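Side-chain contacts in fibrillarin-like rRNA/tRNA 2'-O-methyltransferase (Methanocaldococcus jannaschii, PDB 1FBN), which probably uses S-adenosyl-L-methionine to methylate ribose 2'-hydroxyls of rRNA and tRNA at sites chosen by a guide RNA in box C/D particles: residues K5-E8 / Y14-D17; L79-S84 / I161-W166; W52-S57 / E214-D219. All blocks are in the same frame, centred on the assembly; numbering follows the deposited sequence.

Contact 1: K5-E8 / Y14-D17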
loop_
_atom_site.group_PDB
_atom_site.type_symbol
_atom_site.label_atom_id
_atom_site.label_comp_id
_atom_site.label_asym_id
_atom_site.label_seq_id
_atom_site.Cartn_x
_atom_site.Cartn_y
_atom_site.Cartn_z
ATOM N N LYS A 5 -11.065 -4.230 -22.698
ATOM C CA LYS A 5 -9.907 -5.084 -22.490
ATOM C C LYS A 5 -9.404 -5.033 -21.052
ATOM O O LYS A 5 -9.119 -3.956 -20.521
ATOM C CB LYS A 5 -8.779 -4.672 -23.440
ATOM C CG LYS A 5 -7.598 -5.635 -23.469
ATOM C CD LYS A 5 -6.462 -5.076 -24.318
ATOM C CE LYS A 5 -5.449 -6.147 -24.693
ATOM N NZ LYS A 5 -4.852 -6.805 -23.507
ATOM N N ILE A 6 -9.337 -6.200 -20.417
ATOM C CA ILE A 6 -8.833 -6.312 -19.054
ATOM C C ILE A 6 -7.581 -7.183 -19.121
ATOM O O ILE A 6 -7.669 -8.383 -19.397
ATOM C CB ILE A 6 -9.860 -6.967 -18.094
ATOM C CG1 ILE A 6 -11.115 -6.099 -17.981
ATOM C CG2 ILE A 6 -9.236 -7.160 -16.712
ATOM C CD1 ILE A 6 -12.128 -6.605 -16.974
ATOM N N LYS A 7 -6.413 -6.575 -18.931
ATOM C CA LYS A 7 -5.172 -7.334 -18.975
ATOM C C LYS A 7 -4.378 -7.224 -17.688
ATOM O O LYS A 7 -4.393 -6.194 -17.009
ATOM C CB LYS A 7 -4.299 -6.933 -20.173
ATOM C CG LYS A 7 -3.542 -5.617 -20.051
ATOM C CD LYS A 7 -2.301 -5.660 -20.946
ATOM C CE LYS A 7 -1.459 -4.391 -20.877
ATOM N NZ LYS A 7 -1.998 -3.311 -21.748
ATOM N N GLU A 8 -3.684 -8.304 -17.360
ATOM C CA GLU A 8 -2.874 -8.344 -16.159
ATOM C C GLU A 8 -1.615 -7.505 -16.298
ATOM O O GLU A 8 -0.934 -7.554 -17.329
ATOM C CB GLU A 8 -2.489 -9.784 -15.832
ATOM C CG GLU A 8 -1.582 -9.918 -14.618
ATOM C CD GLU A 8 -1.285 -11.359 -14.252
ATOM O OE1 GLU A 8 -1.586 -12.268 -15.058
ATOM O OE2 GLU A 8 -0.746 -11.585 -13.149
ATOM N N TYR A 14 -4.847 -5.763 -12.420
ATOM C CA TYR A 14 -5.421 -5.690 -13.759
ATOM C C TYR A 14 -5.708 -4.304 -14.300
ATOM O O TYR A 14 -6.232 -3.440 -13.597
ATOM C CB TYR A 14 -6.687 -6.564 -13.823
ATOM C CG TYR A 14 -6.407 -7.985 -13.393
ATOM C CD1 TYR A 14 -6.452 -8.342 -12.046
ATOM C CD2 TYR A 14 -5.952 -8.933 -14.309
ATOM C CE1 TYR A 14 -6.034 -9.596 -11.618
ATOM C CE2 TYR A 14 -5.533 -10.192 -13.889
ATOM C CZ TYR A 14 -5.570 -10.513 -12.540
ATOM O OH TYR A 14 -5.110 -11.733 -12.109
ATOM N N GLU A 15 -5.322 -4.096 -15.555
ATOM C CA GLU A 15 -5.569 -2.835 -16.240
ATOM C C GLU A 15 -6.921 -2.968 -16.922
ATOM O O GLU A 15 -7.162 -3.941 -17.639
ATOM C CB GLU A 15 -4.506 -2.580 -17.297
ATOM C CG GLU A 15 -4.704 -1.291 -18.045
ATOM C CD GLU A 15 -3.673 -1.110 -19.125
ATOM O OE1 GLU A 15 -3.870 -1.673 -20.220
ATOM O OE2 GLU A 15 -2.660 -0.422 -18.876
ATOM N N VAL A 16 -7.806 -2.006 -16.680
ATOM C CA VAL A 16 -9.135 -2.022 -17.273
ATOM C C VAL A 16 -9.301 -0.894 -18.289
ATOM O O VAL A 16 -9.275 0.288 -17.932
ATOM C CB VAL A 16 -10.233 -1.899 -16.196
ATOM C CG1 VAL A 16 -11.605 -1.930 -16.847
ATOM C CG2 VAL A 16 -10.101 -3.019 -15.171
ATOM N N ASP A 17 -9.436 -1.270 -19.560
ATOM C CA ASP A 17 -9.625 -0.308 -20.642
ATOM C C ASP A 17 -11.038 -0.469 -21.213
ATOM O O ASP A 17 -11.331 -1.436 -21.922
ATOM C CB ASP A 17 -8.565 -0.510 -21.737
ATOM C CG ASP A 17 -8.758 0.425 -22.934
ATOM O OD1 ASP A 17 -9.053 1.627 -22.742
ATOM O OD2 ASP A 17 -8.606 -0.050 -24.079
HETATM O O HOH W 1 -6.446 -3.136 -21.117
#
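Tyr14 meets Glu8 at a non-hydrogen-bonded pair of the two antiparallel strands. The tyrosine CG stands beside its own backbone N (chi1 -55°), which carries the ring obliquely across the base of the glutamate and brings CE2 to 3.6 Å from Glu8 CB, while Tyr14 CB rests 3.9 Å from Ile6 CG2. The Glu8 carboxylate reaches onward to the backbone N of Asn12 in the turn. Glu15, opposite Lys7, forms a hydrogen-bonded pair: its N gives a nearly straight bond to Lys7 O (2.7 Å), and its O accepts from Lys7 N (3.0 Å). Both side chains rise from the same face of the sheet and run next to each other, and Lys7 NZ closes a salt bridge to Glu15 OE1 (2.9 Å) from above the carboxylate plane. A bend at the end of the lysine (chi4 -82°) turns the amine to the acid. Strands 5-9 and 13-17 make a beta hairpin at the edge of the N-terminal antiparallel sheet, strand 13-17 pairing on its other side with strand 25-28. Val16 sits beside Ile6, CG2 to CG1 4.3 Å, and both side chains touch Ile42 of strand 41-44. Asp17 and Lys5 exchange two backbone bonds, N to O each way; water 1 bridges Lys5 O to Glu15 OE1, giving that carboxylate oxygen a second donor beside the lysine.

Contact 2: L79-S84 / I161-W166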
loop_
_atom_site.group_PDB
_atom_site.type_symbol
_atom_site.label_atom_id
_atom_site.label_comp_id
_atom_site.label_asym_id
_atom_site.label_seq_id
_atom_site.Cartn_x
_atom_site.Cartn_y
_atom_site.Cartn_z
ATOM N N LEU A 79 3.814 -6.118 5.598
ATOM C CA LEU A 79 3.524 -5.423 6.843
ATOM C C LEU A 79 2.881 -4.091 6.455
ATOM O O LEU A 79 3.514 -3.247 5.816
ATOM C CB LEU A 79 4.812 -5.186 7.632
ATOM C CG LEU A 79 4.674 -4.516 9.004
ATOM C CD1 LEU A 79 3.809 -5.364 9.943
ATOM C CD2 LEU A 79 6.055 -4.304 9.590
ATOM N N TYR A 80 1.605 -3.941 6.796
ATOM C CA TYR A 80 0.843 -2.737 6.479
ATOM C C TYR A 80 0.784 -1.810 7.692
ATOM O O TYR A 80 0.255 -2.174 8.744
ATOM C CB TYR A 80 -0.575 -3.123 6.024
ATOM C CG TYR A 80 -1.364 -1.997 5.392
ATOM C CD1 TYR A 80 -1.896 -0.966 6.171
ATOM C CD2 TYR A 80 -1.558 -1.947 4.010
ATOM C CE1 TYR A 80 -2.598 0.094 5.591
ATOM C CE2 TYR A 80 -2.263 -0.891 3.416
ATOM C CZ TYR A 80 -2.775 0.125 4.213
ATOM O OH TYR A 80 -3.450 1.178 3.640
ATOM N N LEU A 81 1.314 -0.602 7.524
ATOM C CA LEU A 81 1.341 0.391 8.593
ATOM C C LEU A 81 0.539 1.630 8.195
ATOM O O LEU A 81 0.702 2.155 7.094
ATOM C CB LEU A 81 2.791 0.788 8.896
ATOM C CG LEU A 81 3.809 -0.344 9.092
ATOM C CD1 LEU A 81 5.225 0.204 9.107
ATOM C CD2 LEU A 81 3.516 -1.106 10.368
ATOM N N GLY A 82 -0.339 2.084 9.084
ATOM C CA GLY A 82 -1.129 3.265 8.788
ATOM C C GLY A 82 -2.626 3.085 8.931
ATOM O O GLY A 82 -3.158 2.007 8.654
ATOM N N ALA A 83 -3.299 4.156 9.351
ATOM C CA ALA A 83 -4.749 4.160 9.541
ATOM C C ALA A 83 -5.488 3.833 8.250
ATOM O O ALA A 83 -5.159 4.345 7.179
ATOM C CB ALA A 83 -5.209 5.518 10.070
ATOM N N SER A 84 -6.496 2.978 8.360
ATOM C CA SER A 84 -7.275 2.589 7.196
ATOM C C SER A 84 -8.633 2.036 7.586
ATOM O O SER A 84 -8.786 1.417 8.641
ATOM C CB SER A 84 -6.521 1.540 6.370
ATOM O OG SER A 84 -7.282 1.125 5.243
ATOM N N ILE A 161 12.125 2.659 8.765
ATOM C CA ILE A 161 13.478 2.149 8.988
ATOM C C ILE A 161 13.506 1.204 10.176
ATOM O O ILE A 161 14.106 0.134 10.108
ATOM C CB ILE A 161 14.492 3.302 9.219
ATOM C CG1 ILE A 161 14.666 4.114 7.932
ATOM C CG2 ILE A 161 15.839 2.752 9.683
ATOM C CD1 ILE A 161 15.419 5.410 8.125
ATOM N N LYS A 162 12.822 1.591 11.248
ATOM C CA LYS A 162 12.759 0.781 12.462
ATOM C C LYS A 162 12.077 -0.561 12.171
ATOM O O LYS A 162 12.558 -1.619 12.580
ATOM C CB LYS A 162 11.998 1.539 13.551
ATOM C CG LYS A 162 12.288 1.067 14.959
ATOM C CD LYS A 162 11.483 1.848 15.992
ATOM C CE LYS A 162 11.741 3.339 15.911
ATOM N NZ LYS A 162 10.953 4.064 16.935
ATOM N N ASN A 163 10.972 -0.512 11.434
ATOM C CA ASN A 163 10.236 -1.717 11.081
ATOM C C ASN A 163 10.974 -2.577 10.058
ATOM O O ASN A 163 10.821 -3.796 10.045
ATOM C CB ASN A 163 8.836 -1.358 10.588
ATOM C CG ASN A 163 7.871 -1.092 11.730
ATOM O OD1 ASN A 163 7.136 -1.989 12.148
ATOM N ND2 ASN A 163 7.878 0.133 12.251
ATOM N N ALA A 164 11.780 -1.937 9.211
ATOM C CA ALA A 164 12.560 -2.647 8.201
ATOM C C ALA A 164 13.657 -3.467 8.884
ATOM O O ALA A 164 13.892 -4.623 8.524
ATOM C CB ALA A 164 13.170 -1.662 7.213
ATOM N N LYS A 165 14.311 -2.870 9.881
ATOM C CA LYS A 165 15.369 -3.546 10.633
ATOM C C LYS A 165 14.795 -4.791 11.292
ATOM O O LYS A 165 15.392 -5.863 11.249
ATOM C CB LYS A 165 15.939 -2.638 11.730
ATOM C CG LYS A 165 16.789 -1.461 11.262
ATOM C CD LYS A 165 17.205 -0.630 12.480
ATOM C CE LYS A 165 17.949 0.647 12.116
ATOM N NZ LYS A 165 19.309 0.373 11.592
ATOM N N TRP A 166 13.620 -4.642 11.890
ATOM C CA TRP A 166 12.961 -5.745 12.566
ATOM C C TRP A 166 12.366 -6.824 11.671
ATOM O O TRP A 166 12.622 -8.009 11.885
ATOM C CB TRP A 166 11.857 -5.217 13.488
ATOM C CG TRP A 166 12.358 -4.736 14.805
ATOM C CD1 TRP A 166 12.741 -3.467 15.123
ATOM C CD2 TRP A 166 12.557 -5.527 15.988
ATOM N NE1 TRP A 166 13.171 -3.415 16.429
ATOM C CE2 TRP A 166 13.071 -4.665 16.983
ATOM C CE3 TRP A 166 12.355 -6.880 16.302
ATOM C CZ2 TRP A 166 13.388 -5.111 18.274
ATOM C CZ3 TRP A 166 12.670 -7.324 17.585
ATOM C CH2 TRP A 166 13.181 -6.439 18.553
#
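Leu79, Leu81 and Asn163 carry the whole contact, and it is van der Waals packing of methyl groups on a carboxamide. Leu81 covers one face of the amide: its CD1 stands over Asn163 CG at 3.9 Å, 4.1 Å from ND2, and its CD2 lies on the same side of the amide plane, 4.1 Å from OD1. Leu79 lies across the asparagine at about a right angle, and its CD2 reaches the OD1 end obliquely from that same side, 3.6 Å from Asn163 OD1. A chi1 of -81° at Asn163 directs the amide from the helix toward the strand, its face turned to Leu81. Both leucines alternate with Tyr80, whose side chain leaves by the other face of the strand.

Polar bonds fix the amide from outside the two segments. OD1 accepts from the hydroxyl of Tyr137, and ND2 donates to two carbonyls, Ala131 O and Ile159 O, the latter one helical turn earlier. Both ends of this buried group are thus satisfied, and its rotation is set although it lies against hydrocarbon. With an alanine here, the Tyr137 hydroxyl and the Ala131 carbonyl would probably lose this partner, and a gap would open beside the methyls of Leu79 and Leu81.

Ala131 belongs to the predicted S-adenosyl-L-methionine site, so the asparagine holds the backbone of a probable cofactor loop; Leu81 also packs near the side chains of Ala131 and Val151. The arrangement belongs to the Rossmann-like methyltransferase fold: strand 77-81 lies inside the mixed sheet between strands 100-105 and 144-149, Ile104 and Ile147 flank the leucines, and helix 156-167 packs on this face, its Asn163 also touching Ile147.

Contact 3: W52-S57 / E214-D219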
loop_
_atom_site.group_PDB
_atom_site.type_symbol
_atom_site.label_atom_id
_atom_site.label_comp_id
_atom_site.label_asym_id
_atom_site.label_seq_id
_atom_site.Cartn_x
_atom_site.Cartn_y
_atom_site.Cartn_z
ATOM N N TRP A 52 -10.272 -0.376 -8.520
ATOM C CA TRP A 52 -9.405 0.221 -7.503
ATOM C C TRP A 52 -9.332 1.744 -7.667
ATOM O O TRP A 52 -8.519 2.258 -8.434
ATOM C CB TRP A 52 -8.020 -0.414 -7.653
ATOM C CG TRP A 52 -7.103 -0.320 -6.473
ATOM C CD1 TRP A 52 -7.307 0.366 -5.305
ATOM C CD2 TRP A 52 -5.811 -0.927 -6.362
ATOM N NE1 TRP A 52 -6.214 0.224 -4.478
ATOM C CE2 TRP A 52 -5.282 -0.565 -5.103
ATOM C CE3 TRP A 52 -5.048 -1.744 -7.211
ATOM C CZ2 TRP A 52 -4.021 -0.991 -4.670
ATOM C CZ3 TRP A 52 -3.792 -2.168 -6.779
ATOM C CH2 TRP A 52 -3.292 -1.789 -5.519
ATOM N N ASN A 53 -10.165 2.452 -6.913
ATOM C CA ASN A 53 -10.255 3.913 -6.974
ATOM C C ASN A 53 -9.027 4.677 -6.445
ATOM O O ASN A 53 -8.735 4.645 -5.248
ATOM C CB ASN A 53 -11.522 4.364 -6.229
ATOM C CG ASN A 53 -11.912 5.811 -6.523
ATOM O OD1 ASN A 53 -11.116 6.607 -7.023
ATOM N ND2 ASN A 53 -13.155 6.153 -6.206
ATOM N N PRO A 54 -8.309 5.395 -7.333
ATOM C CA PRO A 54 -7.119 6.175 -6.968
ATOM C C PRO A 54 -7.432 7.360 -6.054
ATOM O O PRO A 54 -6.546 7.887 -5.388
ATOM C CB PRO A 54 -6.586 6.638 -8.325
ATOM C CG PRO A 54 -7.816 6.717 -9.169
ATOM C CD PRO A 54 -8.539 5.457 -8.787
ATOM N N ASN A 55 -8.690 7.791 -6.046
ATOM C CA ASN A 55 -9.122 8.898 -5.196
ATOM C C ASN A 55 -9.330 8.411 -3.762
ATOM O O ASN A 55 -9.422 9.212 -2.831
ATOM C CB ASN A 55 -10.434 9.492 -5.715
ATOM C CG ASN A 55 -10.286 10.138 -7.073
ATOM O OD1 ASN A 55 -9.695 11.209 -7.199
ATOM N ND2 ASN A 55 -10.830 9.492 -8.099
ATOM N N LYS A 56 -9.421 7.094 -3.596
ATOM C CA LYS A 56 -9.634 6.476 -2.290
ATOM C C LYS A 56 -8.454 5.628 -1.810
ATOM O O LYS A 56 -8.401 5.243 -0.645
ATOM C CB LYS A 56 -10.917 5.635 -2.313
ATOM C CG LYS A 56 -12.186 6.428 -2.011
ATOM C CD LYS A 56 -12.350 7.623 -2.941
ATOM C CE LYS A 56 -13.227 8.717 -2.326
ATOM N NZ LYS A 56 -13.199 9.989 -3.120
ATOM N N SER A 57 -7.501 5.366 -2.701
ATOM C CA SER A 57 -6.330 4.557 -2.375
ATOM C C SER A 57 -5.048 5.154 -2.956
ATOM O O SER A 57 -4.900 5.263 -4.174
ATOM C CB SER A 57 -6.525 3.129 -2.893
ATOM O OG SER A 57 -5.365 2.332 -2.693
ATOM N N GLU A 214 0.040 13.512 -7.335
ATOM C CA GLU A 214 -0.502 14.867 -7.462
ATOM C C GLU A 214 -1.991 15.168 -7.606
ATOM O O GLU A 214 -2.535 15.939 -6.806
ATOM C CB GLU A 214 0.295 15.626 -8.538
ATOM C CG GLU A 214 -0.328 16.916 -9.054
ATOM C CD GLU A 214 -0.770 16.801 -10.505
ATOM O OE1 GLU A 214 0.050 16.375 -11.350
ATOM O OE2 GLU A 214 -1.941 17.129 -10.801
ATOM N N PRO A 215 -2.669 14.620 -8.636
ATOM C CA PRO A 215 -4.099 14.954 -8.727
ATOM C C PRO A 215 -4.897 14.440 -7.524
ATOM O O PRO A 215 -5.560 15.204 -6.830
ATOM C CB PRO A 215 -4.539 14.258 -10.024
ATOM C CG PRO A 215 -3.273 14.099 -10.800
ATOM C CD PRO A 215 -2.267 13.731 -9.738
ATOM N N PHE A 216 -4.737 13.154 -7.243
ATOM C CA PHE A 216 -5.444 12.470 -6.169
ATOM C C PHE A 216 -5.103 12.924 -4.752
ATOM O O PHE A 216 -5.963 12.904 -3.869
ATOM C CB PHE A 216 -5.240 10.966 -6.338
ATOM C CG PHE A 216 -5.414 10.505 -7.757
ATOM C CD1 PHE A 216 -6.687 10.346 -8.297
ATOM C CD2 PHE A 216 -4.305 10.304 -8.577
ATOM C CE1 PHE A 216 -6.854 10.002 -9.631
ATOM C CE2 PHE A 216 -4.458 9.959 -9.913
ATOM C CZ PHE A 216 -5.737 9.809 -10.441
ATOM N N GLU A 217 -3.851 13.329 -4.544
ATOM C CA GLU A 217 -3.375 13.809 -3.244
ATOM C C GLU A 217 -2.344 14.908 -3.482
ATOM O O GLU A 217 -1.365 14.698 -4.200
ATOM C CB GLU A 217 -2.722 12.673 -2.447
ATOM C CG GLU A 217 -3.656 11.556 -2.009
ATOM C CD GLU A 217 -4.711 12.007 -1.012
ATOM O OE1 GLU A 217 -4.475 12.980 -0.261
ATOM O OE2 GLU A 217 -5.785 11.373 -0.972
ATOM N N LYS A 218 -2.557 16.076 -2.881
ATOM C CA LYS A 218 -1.629 17.188 -3.061
ATOM C C LYS A 218 -0.423 17.131 -2.138
ATOM O O LYS A 218 -0.556 16.946 -0.928
ATOM C CB LYS A 218 -2.365 18.522 -2.949
ATOM C CG LYS A 218 -3.337 18.714 -4.104
ATOM C CD LYS A 218 -4.251 19.908 -3.923
ATOM C CE LYS A 218 -5.246 20.001 -5.078
ATOM N NZ LYS A 218 -6.163 21.169 -4.937
ATOM N N ASP A 219 0.754 17.273 -2.740
ATOM C CA ASP A 219 2.034 17.224 -2.037
ATOM C C ASP A 219 2.270 15.895 -1.316
ATOM O O ASP A 219 2.676 15.857 -0.150
ATOM C CB ASP A 219 2.199 18.425 -1.096
ATOM C CG ASP A 219 2.372 19.734 -1.851
ATOM O OD1 ASP A 219 3.136 19.758 -2.839
ATOM O OD2 ASP A 219 1.740 20.741 -1.460
HETATM O O HOH W 2 -5.598 8.721 -2.907
HETATM O O HOH W 3 -8.413 11.638 -2.081
HETATM O O HOH W 4 -8.877 12.847 -4.702
#
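The backbones of two irregular loops come closest at Asn55 and Phe216, their CA atoms 5.2 Å apart. Pro54 lies over one face of the Phe216 ring in a CH-pi contact, CB 3.7 Å from the ring centroid and 16° off its normal. Its CG lies on the same face, above Phe216 CE1 (3.5 Å). Pro215 CB covers the opposite face more loosely, toward the rim, so a proline lies on each face. At the edge, near the ring plane, Asn55 OD1 approaches Phe216 CD1 (3.3 Å), a placing that suits the slightly positive rim hydrogens; the amide and ring planes are 63° apart. ND2 of Asn55 is tethered to Asn53 OD1 (3.1 Å). That same oxygen accepts from Asn55 N (2.9 Å) in an Asx turn; Asn55 N stands above the Asn53 side-chain carbonyl plane, off the lone pairs, whereas ND2 lies in that plane, on a lone pair. Waters complete the join: water 2 donates to Pro54 O and Glu217 OE2, water 3 lies between Asn55 O and that same carboxylate oxygen, and water 4 lies between Asn55 OD1 and Phe216 O. Ser57 starts helix 58-64 as its N-cap, and Phe216 also rests on Ala61 of that helix and on Lys65; the contact thus holds the loop between strands 205-212 and 220-227 against the link from strand 47-51 to helix 58-64.

In the fold
From the N terminus the chain first closes contact 1, a short hairpin at the edge of the N-terminal antiparallel sheet, before either of the others opens. Strand 47-51 of that sheet leads into 52-57, where contact 3 opens; it closes only at 214-219, near the C terminus. Contact 2 is nested within this long loop, joining 79-84 to 161-166 inside the methyltransferase domain. Nothing crosses. Contact 3 ties the exit of the N-terminal sheet to the last hairpin of the mixed sheet, whereas contact 2 packs helix 156-167 on a face of that sheet, against its central strand 77-81. Contacts 1 and 2 lie on opposite sides of the chain's centre, their centres 31 Å apart.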